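Local atomic coordinates of nicotinate phosphoribosyltransferase (Saccharomyces cerevisiae, PDB entry 1VLP), a protein that catalyses the first step of NAD biosynthesis from nicotinic acid, the ATP-dependent transfer of a phosphoribosyl group from phosphoribosyl diphosphate to nicotinate. Residues 250-254 with 255-259. Sequence-based numbering, arbitrary orientation.
Sequences VASIS and EDYLH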
ATOM      1  N   VAL A 250      -3.704  -9.123  13.915  1.00  6.48           N
ATOM      2  CA  VAL A 250      -3.634  -9.147  15.375  1.00  3.67           C
ATOM      3  C   VAL A 250      -4.985  -9.415  16.030  1.00  5.44           C
ATOM      4  O   VAL A 250      -5.096 -10.261  16.920  1.00  6.03           O
ATOM      5  CB  VAL A 250      -2.959  -7.838  15.974  1.00  5.67           C
ATOM      6  CG1 VAL A 250      -3.084  -7.779  17.457  1.00  9.57           C
ATOM      7  CG2 VAL A 250      -1.477  -7.776  15.540  1.00  5.16           C
ATOM      8  N   ALA A 251      -6.019  -8.750  15.563  1.00  2.66           N
ATOM      9  CA  ALA A 251      -7.378  -8.974  16.076  1.00  4.11           C
ATOM     10  C   ALA A 251      -7.914 -10.371  15.767  1.00  4.80           C
ATOM     11  O   ALA A 251      -8.501 -11.006  16.632  1.00  6.26           O
ATOM     12  CB  ALA A 251      -8.325  -7.923  15.534  1.00  6.26           C
ATOM     13  N   SER A 252      -7.683 -10.845  14.550  1.00  6.77           N
ATOM     14  CA  SER A 252      -8.260 -12.110  14.083  1.00  7.56           C
ATOM     15  C   SER A 252      -7.618 -13.365  14.667  1.00 10.32           C
ATOM     16  O   SER A 252      -8.248 -14.453  14.667  1.00 13.70           O
ATOM     17  CB  SER A 252      -8.157 -12.191  12.581  1.00  6.56           C
ATOM     18  OG  SER A 252      -9.006 -11.258  12.016  1.00  9.86           O
ATOM     19  N   ILE A 253      -6.370 -13.243  15.113  1.00  8.87           N
ATOM     20  CA  ILE A 253      -5.663 -14.379  15.665  1.00  9.82           C
ATOM     21  C   ILE A 253      -6.518 -14.951  16.807  1.00 11.68           C
ATOM     22  O   ILE A 253      -6.802 -16.130  16.829  1.00 20.30           O
ATOM     23  CB  ILE A 253      -4.219 -14.028  16.096  1.00  8.44           C
ATOM     24  CG1 ILE A 253      -3.336 -13.827  14.865  1.00  6.37           C
ATOM     25  CG2 ILE A 253      -3.613 -15.165  16.877  1.00 17.00           C
ATOM     26  CD1 ILE A 253      -2.035 -13.167  15.119  1.00 12.53           C
ATOM     27  N   SER A 254      -6.984 -14.125  17.730  1.00 14.31           N
ATOM     28  CA  SER A 254      -7.810 -14.671  18.791  1.00 17.61           C
ATOM     29  C   SER A 254      -9.147 -13.940  18.957  1.00 16.02           C
ATOM     30  O   SER A 254      -9.873 -14.211  19.890  1.00 15.14           O
ATOM     31  CB  SER A 254      -7.003 -14.711  20.093  1.00 18.17           C
ATOM     32  OG  SER A 254      -6.236 -13.522  20.232  1.00 23.40           O
ATOM     33  N   GLU A 255      -9.462 -13.047  18.019  1.00 10.85           N
ATOM     34  CA  GLU A 255     -10.709 -12.293  18.033  1.00 11.84           C
ATOM     35  C   GLU A 255     -10.861 -11.381  19.273  1.00 12.38           C
ATOM     36  O   GLU A 255     -11.967 -11.070  19.704  1.00 12.93           O
ATOM     37  CB  GLU A 255     -11.908 -13.222  17.777  1.00 16.66           C
ATOM     38  CG  GLU A 255     -11.855 -13.828  16.361  1.00 16.69           C
ATOM     39  CD  GLU A 255     -13.173 -14.429  15.937  1.00 30.49           C
ATOM     40  OE1 GLU A 255     -13.730 -15.263  16.688  1.00 40.47           O
ATOM     41  OE2 GLU A 255     -13.659 -14.064  14.850  1.00 32.29           O
ATOM     42  N   ASP A 256      -9.726 -10.932  19.820  1.00 10.67           N
ATOM     43  CA  ASP A 256      -9.745  -9.881  20.809  1.00 10.68           C
ATOM     44  C   ASP A 256      -9.679  -8.532  20.069  1.00  9.07           C
ATOM     45  O   ASP A 256      -8.583  -7.954  19.874  1.00  8.60           O
ATOM     46  CB  ASP A 256      -8.561  -9.997  21.783  1.00 11.10           C
ATOM     47  CG  ASP A 256      -8.728  -9.088  23.006  1.00 20.25           C
ATOM     48  OD1 ASP A 256      -9.584  -8.158  22.985  1.00 11.34           O
ATOM     49  OD2 ASP A 256      -8.034  -9.331  24.011  1.00 24.09           O
ATOM     50  N   TYR A 257     -10.853  -8.026  19.672  1.00  5.30           N
ATOM     51  CA  TYR A 257     -10.902  -6.756  18.982  1.00  4.93           C
ATOM     52  C   TYR A 257     -10.802  -5.635  19.982  1.00  5.79           C
ATOM     53  O   TYR A 257     -10.250  -4.594  19.658  1.00  5.45           O
ATOM     54  CB  TYR A 257     -12.166  -6.609  18.136  1.00  5.88           C
ATOM     55  CG  TYR A 257     -12.104  -7.448  16.883  1.00  2.73           C
ATOM     56  CD1 TYR A 257     -12.363  -8.825  16.931  1.00  8.56           C
ATOM     57  CD2 TYR A 257     -11.751  -6.880  15.655  1.00  4.31           C
ATOM     58  CE1 TYR A 257     -12.302  -9.586  15.771  1.00  5.62           C
ATOM     59  CE2 TYR A 257     -11.679  -7.623  14.517  1.00  3.78           C
ATOM     60  CZ  TYR A 257     -11.966  -8.976  14.573  1.00  4.67           C
ATOM     61  OH  TYR A 257     -11.871  -9.715  13.425  1.00  4.55           O
ATOM     62  N   LEU A 258     -11.329  -5.868  21.182  1.00  7.48           N
ATOM     63  CA  LEU A 258     -11.335  -4.839  22.252  1.00 11.74           C
ATOM     64  C   LEU A 258      -9.905  -4.332  22.537  1.00  8.74           C
ATOM     65  O   LEU A 258      -9.720  -3.162  22.816  1.00  8.20           O
ATOM     66  CB  LEU A 258     -11.973  -5.391  23.528  1.00 15.96           C
ATOM     67  CG  LEU A 258     -12.268  -4.391  24.655  1.00 19.26           C
ATOM     68  CD1 LEU A 258     -13.277  -3.340  24.193  1.00 18.09           C
ATOM     69  CD2 LEU A 258     -12.781  -5.113  25.890  1.00 15.66           C
ATOM     70  N   HIS A 259      -8.911  -5.211  22.473  1.00  7.47           N
ATOM     71  CA  HIS A 259      -7.540  -4.806  22.760  1.00  7.19           C
ATOM     72  C   HIS A 259      -6.604  -4.800  21.567  1.00  6.45           C
ATOM     73  O   HIS A 259      -5.408  -4.640  21.743  1.00  8.17           O
ATOM     74  CB  HIS A 259      -6.962  -5.688  23.860  1.00 10.31           C
ATOM     75  CG  HIS A 259      -7.816  -5.742  25.085  1.00 13.38           C
ATOM     76  ND1 HIS A 259      -8.464  -6.888  25.488  1.00 17.56           N
ATOM     77  CD2 HIS A 259      -8.138  -4.786  25.989  1.00 14.87           C
ATOM     78  CE1 HIS A 259      -9.133  -6.640  26.603  1.00 24.61           C
ATOM     79  NE2 HIS A 259      -8.955  -5.371  26.924  1.00 14.85           N
TER
HETATM   80  O   HOH W   1      -9.852  -8.529  11.584  1.00  2.00           O
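Ala251 and Tyr257 meet in a local contact where helix 244-254 runs out and the chain turns back toward helix 260-272, away from the nicotinate and phosphoribosyl diphosphate sites. Glu255, with positive phi, is the first residue to leave helical geometry, and its N makes a weak, bent bond to Ala251 O (2.6 Å). Tyr257 CG stands anti to the carbonyl carbon (chi1 -74°), which brings one face of the ring over Ala251 CB. The methyl makes a CH-pi contact, its CB 3.7 Å from the ring centroid and 21° off the normal, shifted toward the CD2-CE2 side, where CE2 comes to 3.5 Å. Phe285 packs edge-to-face with the same tyrosine. At the far end of the ring, OH and Ser252 OG share a water, 3.0 Å from Tyr257 OH and 2.9 Å from Ser252 OG; Ser252 OG is held chiefly by Met248 O, and by His399 O as well. A leucine in place of Tyr257 would probably leave the water without its phenol partner and the Ala251 methyl without a flat face to rest on. Asp256 and His259 are joined just before the next helix: Asp256 OD1 accepts from the N-cap residue's backbone, His259 N, at 3.1 Å in an Asx motif. Asp256 OD2 takes His259 ND1 on its syn side, a nearly straight bond (169°) lying in the imidazole plane. Thus an aromatic face and a shared water tie the loop to the helix, while a carboxylate holds the N-cap residue's backbone N and imidazole, its charge probably favouring a protonated ring.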